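Local coordinates for sulfur oxidation protein SOXB (Thermus thermophilus, PDB 2WDE) that is a dimanganese protein of the 5'-nucleotidase family that probably acts as a hydrolase, releasing sulfate from a protein-bound sulfur intermediate during thiosulfate oxidation, at residues A257-S262 / L281-H286; V127-D132 / D158-H163; S19-P24 / P333-H338; M104-A109 / E337-A342. One frame throughout, in Å; residues are numbered along the deposited sequence. Where two conformers were deposited one is given.

Interaction 1 of 4, residues A257-S262 / L281-H286. With MN (manganese (II) ion), chain G; THJ (thiosulfate), chain H.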
loop_
_atom_site.group_PDB
_atom_site.type_symbol
_atom_site.label_atom_id
_atom_site.label_comp_id
_atom_site.label_asym_id
_atom_site.label_seq_id
_atom_site.Cartn_x
_atom_site.Cartn_y
_atom_site.Cartn_z
ATOM N N ALA A 257 -11.914 15.687 20.772
ATOM C CA ALA A 257 -12.061 14.733 19.662
ATOM C C ALA A 257 -10.780 13.928 19.500
ATOM O O ALA A 257 -9.690 14.441 19.713
ATOM C CB ALA A 257 -12.381 15.464 18.362
ATOM N N VAL A 258 -10.924 12.667 19.113
ATOM C CA VAL A 258 -9.776 11.790 18.950
ATOM C C VAL A 258 -9.717 11.208 17.532
ATOM O O VAL A 258 -10.684 10.626 17.054
ATOM C CB VAL A 258 -9.780 10.697 20.027
ATOM C CG1 VAL A 258 -8.737 9.625 19.733
ATOM C CG2 VAL A 258 -9.580 11.317 21.416
ATOM N N VAL A 259 -8.576 11.386 16.877
ATOM C CA VAL A 259 -8.336 10.847 15.540
ATOM C C VAL A 259 -7.220 9.811 15.617
ATOM O O VAL A 259 -6.153 10.088 16.172
ATOM C CB VAL A 259 -7.923 11.943 14.551
ATOM C CG1 VAL A 259 -7.680 11.336 13.162
ATOM C CG2 VAL A 259 -8.969 13.061 14.497
ATOM N N LEU A 260 -7.448 8.639 15.031
ATOM C CA LEU A 260 -6.419 7.602 15.002
ATOM C C LEU A 260 -5.741 7.578 13.630
ATOM O O LEU A 260 -6.385 7.294 12.621
ATOM C CB LEU A 260 -7.008 6.217 15.319
ATOM C CG LEU A 260 -5.990 5.058 15.326
ATOM C CD1 LEU A 260 -4.953 5.226 16.448
ATOM C CD2 LEU A 260 -6.658 3.688 15.373
ATOM N N LEU A 261 -4.456 7.920 13.598
ATOM C CA LEU A 261 -3.655 7.878 12.374
ATOM C C LEU A 261 -3.103 6.454 12.386
ATOM O O LEU A 261 -2.212 6.130 13.162
ATOM C CB LEU A 261 -2.517 8.906 12.436
ATOM C CG LEU A 261 -1.587 8.963 11.222
ATOM C CD1 LEU A 261 -2.382 9.228 9.952
ATOM C CD2 LEU A 261 -0.486 10.006 11.401
ATOM N N SER A 262 -3.703 5.589 11.581
ATOM C CA SER A 262 -3.434 4.159 11.644
ATOM C C SER A 262 -2.764 3.474 10.453
ATOM O O SER A 262 -2.963 3.848 9.304
ATOM C CB SER A 262 -4.743 3.434 11.929
ATOM O OG SER A 262 -4.553 2.029 11.922
ATOM N N LEU A 281 -12.541 9.406 14.593
ATOM C CA LEU A 281 -12.177 9.292 13.198
ATOM C C LEU A 281 -10.919 8.453 13.083
ATOM O O LEU A 281 -10.021 8.556 13.918
ATOM C CB LEU A 281 -11.936 10.682 12.605
ATOM C CG LEU A 281 -11.280 10.760 11.233
ATOM C CD1 LEU A 281 -12.305 10.362 10.164
ATOM C CD2 LEU A 281 -10.731 12.186 10.965
ATOM N N ILE A 282 -10.879 7.586 12.080
ATOM C CA ILE A 282 -9.679 6.789 11.836
ATOM C C ILE A 282 -9.242 7.073 10.414
ATOM O O ILE A 282 -10.059 7.010 9.503
ATOM C CB ILE A 282 -9.884 5.262 12.020
ATOM C CG1 ILE A 282 -10.256 4.915 13.468
ATOM C CG2 ILE A 282 -8.578 4.532 11.668
ATOM C CD1 ILE A 282 -10.749 3.466 13.658
ATOM N N LEU A 283 -7.971 7.422 10.245
ATOM C CA LEU A 283 -7.379 7.648 8.932
ATOM C C LEU A 283 -6.650 6.327 8.691
ATOM O O LEU A 283 -5.586 6.086 9.257
ATOM C CB LEU A 283 -6.399 8.816 8.984
ATOM C CG LEU A 283 -7.082 10.143 9.353
ATOM C CD1 LEU A 283 -6.052 11.265 9.431
ATOM C CD2 LEU A 283 -8.194 10.483 8.348
ATOM N N SER A 284 -7.275 5.470 7.886
ATOM C CA SER A 284 -6.791 4.113 7.633
ATOM C C SER A 284 -5.777 3.935 6.506
ATOM O O SER A 284 -6.120 4.013 5.325
ATOM C CB SER A 284 -7.974 3.160 7.397
ATOM O OG SER A 284 -8.819 3.078 8.527
ATOM N N GLY A 285 -4.536 3.614 6.872
ATOM C CA GLY A 285 -3.504 3.336 5.887
ATOM C C GLY A 285 -3.360 1.821 5.712
ATOM O O GLY A 285 -4.240 1.064 6.123
ATOM N N HIS A 286 -2.243 1.395 5.117
ATOM C CA HIS A 286 -1.882 -0.013 4.908
ATOM C C HIS A 286 -2.609 -0.791 3.819
ATOM O O HIS A 286 -1.972 -1.499 3.039
ATOM C CB HIS A 286 -1.900 -0.817 6.204
ATOM C CG HIS A 286 -1.431 -2.234 6.036
ATOM N ND1 HIS A 286 -0.136 -2.557 5.679
ATOM C CD2 HIS A 286 -2.090 -3.409 6.170
ATOM C CE1 HIS A 286 -0.028 -3.870 5.574
ATOM N NE2 HIS A 286 -1.197 -4.411 5.872
HETATM MN MN MN G . 1.717 -1.330 5.022
HETATM S S1 THJ H . 1.827 -3.142 2.145
HETATM O O1 THJ H . 2.322 -3.043 3.502
HETATM O O2 THJ H . 2.256 -2.040 1.289
HETATM O O3 THJ H . 0.385 -3.364 2.095
HETATM S S2 THJ H . 2.676 -4.814 1.353
HETATM O O HOH W 1 -5.004 1.369 8.912
HETATM O O HOH W 2 -2.900 6.275 8.131
HETATM O O HOH W 3 0.636 -0.907 3.009
#

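Interaction 2 of 4, residues V127-D132 / D158-H163. With MN (manganese (II) ion), chain G; MN (manganese (II) ion), chain F; THJ (thiosulfate), chain H.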
loop_
_atom_site.group_PDB
_atom_site.type_symbol
_atom_site.label_atom_id
_atom_site.label_comp_id
_atom_site.label_asym_id
_atom_site.label_seq_id
_atom_site.Cartn_x
_atom_site.Cartn_y
_atom_site.Cartn_z
ATOM N N VAL A 127 -1.031 18.221 8.519
ATOM C CA VAL A 127 -0.597 17.389 7.399
ATOM C C VAL A 127 -0.197 16.057 8.012
ATOM O O VAL A 127 0.722 15.996 8.834
ATOM C CB VAL A 127 0.557 18.057 6.635
ATOM C CG1 VAL A 127 1.128 17.102 5.579
ATOM C CG2 VAL A 127 0.087 19.361 5.989
ATOM N N LEU A 128 -0.956 15.013 7.680
ATOM C CA LEU A 128 -0.783 13.704 8.288
ATOM C C LEU A 128 -0.384 12.612 7.300
ATOM O O LEU A 128 -0.995 12.445 6.250
ATOM C CB LEU A 128 -2.057 13.320 9.035
ATOM C CG LEU A 128 -2.564 14.353 10.048
ATOM C CD1 LEU A 128 -3.880 13.869 10.640
ATOM C CD2 LEU A 128 -1.515 14.563 11.161
ATOM N N ASP A 129 0.651 11.864 7.664
ATOM C CA ASP A 129 1.189 10.803 6.821
ATOM C C ASP A 129 0.950 9.423 7.448
ATOM O O ASP A 129 1.387 9.134 8.569
ATOM C CB ASP A 129 2.673 11.065 6.599
ATOM C CG ASP A 129 3.338 10.012 5.735
ATOM O OD1 ASP A 129 2.674 9.040 5.310
ATOM O OD2 ASP A 129 4.513 10.217 5.417
ATOM N N GLY A 130 0.262 8.559 6.707
ATOM C CA GLY A 130 -0.086 7.242 7.197
ATOM C C GLY A 130 0.991 6.167 7.198
ATOM O O GLY A 130 0.730 5.056 7.638
ATOM N N GLY A 131 2.192 6.478 6.730
ATOM C CA GLY A 131 3.262 5.486 6.745
ATOM C C GLY A 131 3.464 4.746 5.428
ATOM O O GLY A 131 2.736 4.979 4.456
ATOM N N ASP A 132 4.461 3.853 5.397
ATOM C CA ASP A 132 4.854 3.170 4.163
ATOM C C ASP A 132 5.243 4.273 3.208
ATOM O O ASP A 132 4.864 4.294 2.038
ATOM C CB ASP A 132 3.736 2.302 3.585
ATOM C CG ASP A 132 3.738 0.916 4.165
ATOM O OD1 ASP A 132 4.556 0.682 5.090
ATOM O OD2 ASP A 132 2.901 0.081 3.759
ATOM N N ASP A 158 3.252 16.944 9.746
ATOM C CA ASP A 158 3.090 17.083 11.187
ATOM C C ASP A 158 3.289 15.790 11.959
ATOM O O ASP A 158 3.868 15.783 13.047
ATOM C CB ASP A 158 1.721 17.696 11.510
ATOM C CG ASP A 158 1.618 19.136 11.056
ATOM O OD1 ASP A 158 2.447 19.952 11.514
ATOM O OD2 ASP A 158 0.809 19.427 10.149
ATOM N N HIS A 159 2.755 14.700 11.417
ATOM C CA HIS A 159 2.843 13.406 12.060
ATOM C C HIS A 159 2.913 12.332 10.976
ATOM O O HIS A 159 2.488 12.549 9.833
ATOM C CB HIS A 159 1.578 13.128 12.884
ATOM C CG HIS A 159 1.394 14.024 14.073
ATOM N ND1 HIS A 159 2.221 13.981 15.177
ATOM C CD2 HIS A 159 0.430 14.933 14.364
ATOM C CE1 HIS A 159 1.794 14.850 16.079
ATOM N NE2 HIS A 159 0.710 15.442 15.610
ATOM N N MET A 160 3.440 11.173 11.358
ATOM C CA MET A 160 3.458 9.985 10.507
ATOM C C MET A 160 3.468 8.781 11.434
ATOM O O MET A 160 3.836 8.892 12.611
ATOM C CB MET A 160 4.683 9.949 9.580
ATOM C CG MET A 160 5.951 9.288 10.188
ATOM S SD MET A 160 7.357 9.195 9.006
ATOM C CE MET A 160 6.915 7.682 8.046
ATOM N N VAL A 161 3.009 7.645 10.922
ATOM C CA VAL A 161 3.098 6.375 11.628
ATOM C C VAL A 161 3.956 5.498 10.688
ATOM O O VAL A 161 4.512 6.004 9.697
ATOM C CB VAL A 161 1.716 5.778 11.989
ATOM C CG1 VAL A 161 1.011 6.650 13.045
ATOM C CG2 VAL A 161 0.845 5.632 10.750
ATOM N N SER A 162 4.092 4.214 10.984
ATOM C CA SER A 162 5.007 3.393 10.193
ATOM C C SER A 162 4.610 1.949 9.934
ATOM O O SER A 162 3.750 1.368 10.603
ATOM C CB SER A 162 6.364 3.363 10.906
ATOM O OG SER A 162 6.280 2.514 12.049
ATOM N N HIS A 163 5.338 1.364 8.988
ATOM C CA HIS A 163 5.256 -0.047 8.666
ATOM C C HIS A 163 6.543 -0.427 7.935
ATOM O O HIS A 163 7.516 -0.848 8.572
ATOM C CB HIS A 163 4.024 -0.423 7.848
ATOM C CG HIS A 163 4.081 -1.828 7.306
ATOM N ND1 HIS A 163 3.234 -2.289 6.323
ATOM C CD2 HIS A 163 4.908 -2.861 7.602
ATOM C CE1 HIS A 163 3.548 -3.539 6.021
ATOM N NE2 HIS A 163 4.546 -3.918 6.800
HETATM MN MN MN G . 1.717 -1.330 5.022
HETATM MN MN MN F . 1.759 0.123 1.767
HETATM S S1 THJ H . 1.827 -3.142 2.145
HETATM O O1 THJ H . 2.322 -3.043 3.502
HETATM O O2 THJ H . 2.256 -2.040 1.289
HETATM O O3 THJ H . 0.385 -3.364 2.095
HETATM S S2 THJ H . 2.676 -4.814 1.353
HETATM O O HOH W 3 0.636 -0.907 3.009
#

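Interaction 3 of 4, residues S19-P24 / P333-H338. With TBU (tertiary-butyl alcohol), chain C.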
loop_
_atom_site.group_PDB
_atom_site.type_symbol
_atom_site.label_atom_id
_atom_site.label_comp_id
_atom_site.label_asym_id
_atom_site.label_seq_id
_atom_site.Cartn_x
_atom_site.Cartn_y
_atom_site.Cartn_z
ATOM N N SER A 19 -14.623 22.006 -10.331
ATOM C CA SER A 19 -13.685 22.538 -9.347
ATOM C C SER A 19 -13.311 21.437 -8.362
ATOM O O SER A 19 -13.923 21.309 -7.299
ATOM C CB SER A 19 -14.311 23.709 -8.581
ATOM O OG SER A 19 -13.946 24.951 -9.157
ATOM N N LEU A 20 -12.314 20.636 -8.726
ATOM C CA LEU A 20 -11.851 19.550 -7.869
ATOM C C LEU A 20 -11.210 20.109 -6.599
ATOM O O LEU A 20 -11.415 19.583 -5.507
ATOM C CB LEU A 20 -10.801 18.707 -8.601
ATOM C CG LEU A 20 -11.223 17.586 -9.552
ATOM C CD1 LEU A 20 -12.346 18.048 -10.462
ATOM C CD2 LEU A 20 -10.014 17.132 -10.366
ATOM N N TYR A 21 -10.427 21.172 -6.758
ATOM C CA TYR A 21 -9.676 21.760 -5.649
ATOM C C TYR A 21 -10.234 23.019 -4.987
ATOM O O TYR A 21 -9.871 23.338 -3.852
ATOM C CB TYR A 21 -8.231 21.996 -6.088
ATOM C CG TYR A 21 -7.678 20.855 -6.910
ATOM C CD1 TYR A 21 -7.552 19.585 -6.362
ATOM C CD2 TYR A 21 -7.328 21.033 -8.245
ATOM C CE1 TYR A 21 -7.072 18.529 -7.109
ATOM C CE2 TYR A 21 -6.840 19.979 -9.003
ATOM C CZ TYR A 21 -6.713 18.729 -8.425
ATOM O OH TYR A 21 -6.222 17.676 -9.160
ATOM N N ASP A 22 -11.086 23.749 -5.698
ATOM C CA ASP A 22 -11.644 24.995 -5.168
ATOM C C ASP A 22 -12.804 24.717 -4.217
ATOM O O ASP A 22 -13.963 24.692 -4.632
ATOM C CB ASP A 22 -12.112 25.890 -6.320
ATOM C CG ASP A 22 -12.360 27.317 -5.884
ATOM O OD1 ASP A 22 -11.606 27.815 -5.021
ATOM O OD2 ASP A 22 -13.309 27.942 -6.405
ATOM N N LEU A 23 -12.489 24.487 -2.945
ATOM C CA LEU A 23 -13.514 24.161 -1.960
ATOM C C LEU A 23 -13.787 25.296 -0.982
ATOM O O LEU A 23 -12.863 25.928 -0.465
ATOM C CB LEU A 23 -13.113 22.910 -1.169
ATOM C CG LEU A 23 -13.053 21.572 -1.912
ATOM C CD1 LEU A 23 -12.292 20.545 -1.083
ATOM C CD2 LEU A 23 -14.453 21.069 -2.230
ATOM N N PRO A 24 -15.069 25.531 -0.677
ATOM C CA PRO A 24 -15.495 26.540 0.296
ATOM C C PRO A 24 -15.071 26.090 1.695
ATOM O O PRO A 24 -14.809 24.906 1.920
ATOM C CB PRO A 24 -17.025 26.507 0.176
ATOM C CG PRO A 24 -17.332 25.117 -0.249
ATOM C CD PRO A 24 -16.199 24.725 -1.172
ATOM N N PRO A 333 -7.719 14.439 -6.312
ATOM C CA PRO A 333 -6.764 13.743 -7.186
ATOM C C PRO A 333 -5.463 14.526 -7.354
ATOM O O PRO A 333 -5.490 15.733 -7.595
ATOM C CB PRO A 333 -7.504 13.667 -8.529
ATOM C CG PRO A 333 -8.959 13.785 -8.175
ATOM C CD PRO A 333 -8.995 14.714 -6.993
ATOM N N VAL A 334 -4.327 13.837 -7.217
ATOM C CA VAL A 334 -3.014 14.467 -7.440
ATOM C C VAL A 334 -2.685 14.262 -8.915
ATOM O O VAL A 334 -2.095 13.251 -9.299
ATOM C CB VAL A 334 -1.907 13.874 -6.518
ATOM C CG1 VAL A 334 -0.554 14.553 -6.776
ATOM C CG2 VAL A 334 -2.299 14.011 -5.051
ATOM N N LEU A 335 -3.164 15.173 -9.753
ATOM C CA LEU A 335 -2.950 15.070 -11.193
ATOM C C LEU A 335 -1.844 16.024 -11.613
ATOM O O LEU A 335 -2.044 17.236 -11.676
ATOM C CB LEU A 335 -4.251 15.348 -11.952
ATOM C CG LEU A 335 -5.371 14.318 -11.743
ATOM C CD1 LEU A 335 -6.670 14.782 -12.374
ATOM C CD2 LEU A 335 -4.972 12.955 -12.301
ATOM N N ALA A 336 -0.661 15.468 -11.854
ATOM C CA ALA A 336 0.503 16.270 -12.203
ATOM C C ALA A 336 0.279 17.244 -13.356
ATOM O O ALA A 336 0.818 18.343 -13.344
ATOM C CB ALA A 336 1.718 15.380 -12.460
ATOM N N GLU A 337 -0.527 16.856 -14.341
ATOM C CA GLU A 337 -0.792 17.747 -15.468
ATOM C C GLU A 337 -1.729 18.897 -15.106
ATOM O O GLU A 337 -1.842 19.863 -15.850
ATOM C CB GLU A 337 -1.372 16.978 -16.659
ATOM C CG GLU A 337 -0.371 16.105 -17.385
ATOM C CD GLU A 337 -0.977 15.386 -18.575
ATOM O OE1 GLU A 337 -2.079 15.775 -19.017
ATOM O OE2 GLU A 337 -0.347 14.429 -19.068
ATOM N N HIS A 338 -2.417 18.777 -13.977
ATOM C CA HIS A 338 -3.414 19.764 -13.589
ATOM C C HIS A 338 -3.120 20.534 -12.316
ATOM O O HIS A 338 -3.976 21.234 -11.780
ATOM C CB HIS A 338 -4.783 19.101 -13.583
ATOM C CG HIS A 338 -5.097 18.431 -14.881
ATOM N ND1 HIS A 338 -5.548 19.131 -15.979
ATOM C CD2 HIS A 338 -4.867 17.167 -15.311
ATOM C CE1 HIS A 338 -5.644 18.312 -17.012
ATOM N NE2 HIS A 338 -5.238 17.115 -16.633
HETATM O O TBU C . -11.013 17.837 -15.258
HETATM C C TBU C . -9.658 18.289 -15.228
HETATM C C1 TBU C . -9.687 19.753 -14.811
HETATM C C2 TBU C . -8.809 17.486 -14.226
HETATM C C3 TBU C . -9.061 18.149 -16.622
#

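Interaction 4 of 4, residues M104-A109 / E337-A342. With TBU (tertiary-butyl alcohol), chain C.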
loop_
_atom_site.group_PDB
_atom_site.type_symbol
_atom_site.label_atom_id
_atom_site.label_comp_id
_atom_site.label_asym_id
_atom_site.label_seq_id
_atom_site.Cartn_x
_atom_site.Cartn_y
_atom_site.Cartn_z
ATOM N N MET A 104 6.112 13.687 -6.070
ATOM C CA MET A 104 6.275 14.482 -4.851
ATOM C C MET A 104 6.069 15.964 -5.133
ATOM O O MET A 104 5.657 16.718 -4.257
ATOM C CB MET A 104 7.652 14.260 -4.235
ATOM C CG MET A 104 7.708 13.073 -3.300
ATOM S SD MET A 104 9.385 12.474 -3.101
ATOM C CE MET A 104 9.073 11.061 -2.141
ATOM N N GLY A 105 6.360 16.385 -6.358
ATOM C CA GLY A 105 6.170 17.778 -6.730
ATOM C C GLY A 105 4.702 18.178 -6.672
ATOM O O GLY A 105 4.320 19.123 -5.974
ATOM N N ALA A 106 3.874 17.439 -7.402
ATOM C CA ALA A 106 2.443 17.707 -7.464
ATOM C C ALA A 106 1.760 17.535 -6.101
ATOM O O ALA A 106 0.915 18.342 -5.714
ATOM C CB ALA A 106 1.790 16.816 -8.521
ATOM N N LEU A 107 2.129 16.490 -5.370
ATOM C CA LEU A 107 1.552 16.262 -4.047
ATOM C C LEU A 107 1.832 17.455 -3.132
ATOM O O LEU A 107 0.939 17.946 -2.435
ATOM C CB LEU A 107 2.075 14.962 -3.431
ATOM C CG LEU A 107 1.618 14.616 -2.010
ATOM C CD1 LEU A 107 0.098 14.712 -1.870
ATOM C CD2 LEU A 107 2.131 13.235 -1.589
ATOM N N THR A 108 3.073 17.938 -3.147
ATOM C CA THR A 108 3.440 19.088 -2.320
ATOM C C THR A 108 2.648 20.344 -2.722
ATOM O O THR A 108 2.159 21.079 -1.867
ATOM C CB THR A 108 4.958 19.343 -2.371
ATOM O OG1 THR A 108 5.660 18.172 -1.918
ATOM C CG2 THR A 108 5.327 20.522 -1.483
ATOM N N ALA A 109 2.553 20.602 -4.025
ATOM C CA ALA A 109 1.823 21.768 -4.523
ATOM C C ALA A 109 0.370 21.737 -4.029
ATOM O O ALA A 109 -0.172 22.757 -3.582
ATOM C CB ALA A 109 1.863 21.809 -6.047
ATOM N N GLU A 337 -0.527 16.856 -14.341
ATOM C CA GLU A 337 -0.792 17.747 -15.468
ATOM C C GLU A 337 -1.729 18.897 -15.106
ATOM O O GLU A 337 -1.842 19.863 -15.850
ATOM C CB GLU A 337 -1.372 16.978 -16.659
ATOM C CG GLU A 337 -0.371 16.105 -17.385
ATOM C CD GLU A 337 -0.977 15.386 -18.575
ATOM O OE1 GLU A 337 -2.079 15.775 -19.017
ATOM O OE2 GLU A 337 -0.347 14.429 -19.068
ATOM N N HIS A 338 -2.417 18.777 -13.977
ATOM C CA HIS A 338 -3.414 19.764 -13.589
ATOM C C HIS A 338 -3.120 20.534 -12.316
ATOM O O HIS A 338 -3.976 21.234 -11.780
ATOM C CB HIS A 338 -4.783 19.101 -13.583
ATOM C CG HIS A 338 -5.097 18.431 -14.881
ATOM N ND1 HIS A 338 -5.548 19.131 -15.979
ATOM C CD2 HIS A 338 -4.867 17.167 -15.311
ATOM C CE1 HIS A 338 -5.644 18.312 -17.012
ATOM N NE2 HIS A 338 -5.238 17.115 -16.633
ATOM N N LEU A 339 -1.868 20.469 -11.888
ATOM C CA LEU A 339 -1.437 21.179 -10.696
ATOM C C LEU A 339 -0.219 22.049 -10.989
ATOM O O LEU A 339 0.569 21.756 -11.890
ATOM C CB LEU A 339 -1.090 20.179 -9.598
ATOM C CG LEU A 339 -2.275 19.404 -9.035
ATOM C CD1 LEU A 339 -1.780 18.227 -8.206
ATOM C CD2 LEU A 339 -3.147 20.343 -8.202
ATOM N N PRO A 340 -0.036 23.118 -10.202
ATOM C CA PRO A 340 1.146 23.960 -10.398
ATOM C C PRO A 340 2.372 23.223 -9.853
ATOM O O PRO A 340 2.238 22.247 -9.102
ATOM C CB PRO A 340 0.836 25.194 -9.549
ATOM C CG PRO A 340 -0.064 24.694 -8.485
ATOM C CD PRO A 340 -0.909 23.630 -9.134
ATOM N N LYS A 341 3.558 23.669 -10.254
ATOM C CA LYS A 341 4.792 23.033 -9.813
ATOM C C LYS A 341 5.223 23.514 -8.436
ATOM O O LYS A 341 5.014 24.672 -8.077
ATOM C CB LYS A 341 5.932 23.301 -10.808
ATOM C CG LYS A 341 5.638 22.903 -12.247
ATOM C CD LYS A 341 5.726 21.397 -12.435
ATOM C CE LYS A 341 6.243 21.040 -13.819
ATOM N NZ LYS A 341 7.528 21.726 -14.140
ATOM N N ALA A 342 5.841 22.612 -7.679
ATOM C CA ALA A 342 6.425 22.940 -6.388
ATOM C C ALA A 342 7.922 23.043 -6.695
ATOM O O ALA A 342 8.646 22.049 -6.646
ATOM C CB ALA A 342 6.163 21.826 -5.384
HETATM O O TBU C . -11.013 17.837 -15.258
HETATM C C TBU C . -9.658 18.289 -15.228
HETATM C C1 TBU C . -9.687 19.753 -14.811
HETATM C C2 TBU C . -8.809 17.486 -14.226
HETATM C C3 TBU C . -9.061 18.149 -16.622
#

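Interaction 1 of 4, residues A257-S262 / L281-H286
Val-259 to Ser-262 run parallel to Leu-281 to Ser-284, the two strands 14° apart and paired residue by residue. Leu-260 uses both its backbone N and its O: the N donates to Leu-281 O at 2.8 Å, and the O accepts from Leu-283 N at 2.9 Å. At the start of the pairing, the bond from Leu-281 N to Val-258 O is weak. Toward the manganese end, Ser-262 O accepts from Gly-285 N at 2.9 Å, and water 2 donates to both Ser-262 O and Leu-283 O, bridging two neighbouring acceptors. A side chain on Gly-285 would crowd Ser-262 O, which suits glycine to this exit from the strand.

On one face, Val-259 puts CG1 anti to its backbone N (chi1 180°), where this methyl meets Leu-281 CD2 at 3.9 Å and Leu-283 CG at 4.0 Å. Branched aliphatic residues fit because this face packs on Leu-31 and Tyr-33 of the other sheet. On the opposite face, Leu-260 CB lies 4.0 Å from Ile-282 CG1, and Ser-262 OG is bonded to Asp-269, which also holds Ser-284.

Past the strand end, His-286 ND1 binds the manganese of chain G at 2.3 Å, a site completed by His-263, His-163, Asp-132, thiosulfate O1 and water 3. Backbone bonds thus hold the two chains in register as far as Gly-285, and the very next residue is a metal ligand.

Interaction 2 of 4, residues V127-D132 / D158-H163
Two neighbouring parallel strands of one of the two central sheets meet at Leu-128 with His-159 and Asp-129 with Met-160, and the loops beyond them carry ligands to the manganese pair. At the far end, Asp-158 grips Val-127 twice: its OD2 takes the Val-127 N-H on the anti lone pair, at 2.7 Å and nearly straight (174°), while its own N donates to Val-127 O at 2.9 Å. With an alanine here the Val-127 amide would probably be left without its acceptor and the start of the pairing less firmly fixed. Further along, Asp-129 N bonds to His-159 O at 2.9 Å.

Leu-128 lies alongside His-159, Leu-128 CD2 meeting the ring edge at His-159 CD2, 3.8 Å away and in the ring plane. Asp-129 OD1 accepts from Gly-131 N at 3.0 Å, from above the carboxylate plane, forming an Asx turn; its OD2 is held by Thr-133. Gly-131 has backbone angles that call for glycine, and a CB there would also strike Val-161 O.

Asp-132 OD2 bridges the metals, 2.2 Å from the manganese of chain G and 2.3 Å from that of chain F, while OD1 is bonded to Trp-164 N. His-163 ND1 reaches the chain G ion at 2.2 Å, its ring turned 36° from the Asp-132 carboxylate and its NE2 bonded to His-226. Ligands on loops at strand ends, one aspartate shared by two ions, are the hallmark of the calcineurin-like metallophosphoesterase fold.

Interaction 3 of 4, residues S19-P24 / P333-H338
In Tyr-21, CG stands anti to the carbonyl carbon and beside the backbone N (chi1 -41°), a setting that carries the phenol across to Pro-333 although its CB does not head there. The hydroxyl donates to Pro-333 O at 2.6 Å, a short bond; the acceptor lies near the ring plane, while the donor is tilted 27° from the carbonyl plane. Tyrosine suits the place, pairing a long apolar ring with a donor at its far end. The same carbonyl also takes a weak bond from Leu-335 N.

Leu-20 CB sits 3.9 Å above the centre of one Tyr-21 ring face. The Leu-20 side chain continues crosswise to the proline, with CD2 at 4.1 Å from Pro-333 CG. The turn after the strand is closed by His-338 N donating to Leu-335 O at 2.8 Å. Leu-335 CD1 is 3.9 Å from C2 of a tert-butanol molecule, which Leu-20 CD2 also approaches.

The contact lays the N-terminal loop over the end of strand 323-333, an outer strand of its sheet. Tyr-21 also touches Leu-110 of helix 104-120, while Leu-20 and Pro-333 meet helix 81-86 at Pro-81 and Leu-85.

Interaction 4 of 4, residues M104-A109 / E337-A342
Ala-109 and Ala-342 lie at the heart of this contact, where helix 104-120 meets the loop leading to helix 343-353. Ala-109 CB comes within 3.1 Å of Pro-340 O, a close approach that suits the small alanine, and touches the proline ring at CG, 4.2 Å away. Ala-342 CB lies 3.3 Å from Gly-105 O and 4.1 Å from Thr-108 CB, a small residue nestling on the helix backbone. One turn away, Leu-339 reaches in with CD1, 3.9 Å from Ala-106 CB and near Ala-106 O. On the other side Leu-339 meets Tyr-21.

The helix surface is itself fixed: Thr-108 OG1 donates to Met-104 O at 2.8 Å, joining Thr-108 N on that acceptor, and is also bonded to Trp-151 of helix 146-155. Further out, the His-338 ring turns one face to tert-butanol, with C2 at 3.9 Å above the ring centre and C3 at 3.4 Å from CE1. An alanine at His-338 would remove that flat surface and is likely to leave the alcohol's methyls without their support on this side.

Across the segments the contact is apolar side chain against side chain and backbone carbonyl, so it depends on shape and small residues rather than on polar pairing.

The four contacts form two groups. Interactions 1 and 2, centres 10 Å apart, lie on different six-stranded sheets that pack face to face: Leu-261 rests on Val-161 and Leu-283 on Leu-128, as in the two-sheet sandwich of metallophosphoesterases. Both sheets send ligands to one manganese ion, and interaction 2 closes before interaction 1 opens along the chain. Interactions 3 and 4 share Glu-337 and His-338, their centres also 10 Å apart and 20 to 25 Å from the other two. Both enclose interactions 1 and 2 along the chain. Interaction 3 alone joins chain from before the first manganese ligand to chain after the last; interaction 4 ties helix 104-120 to that same later loop.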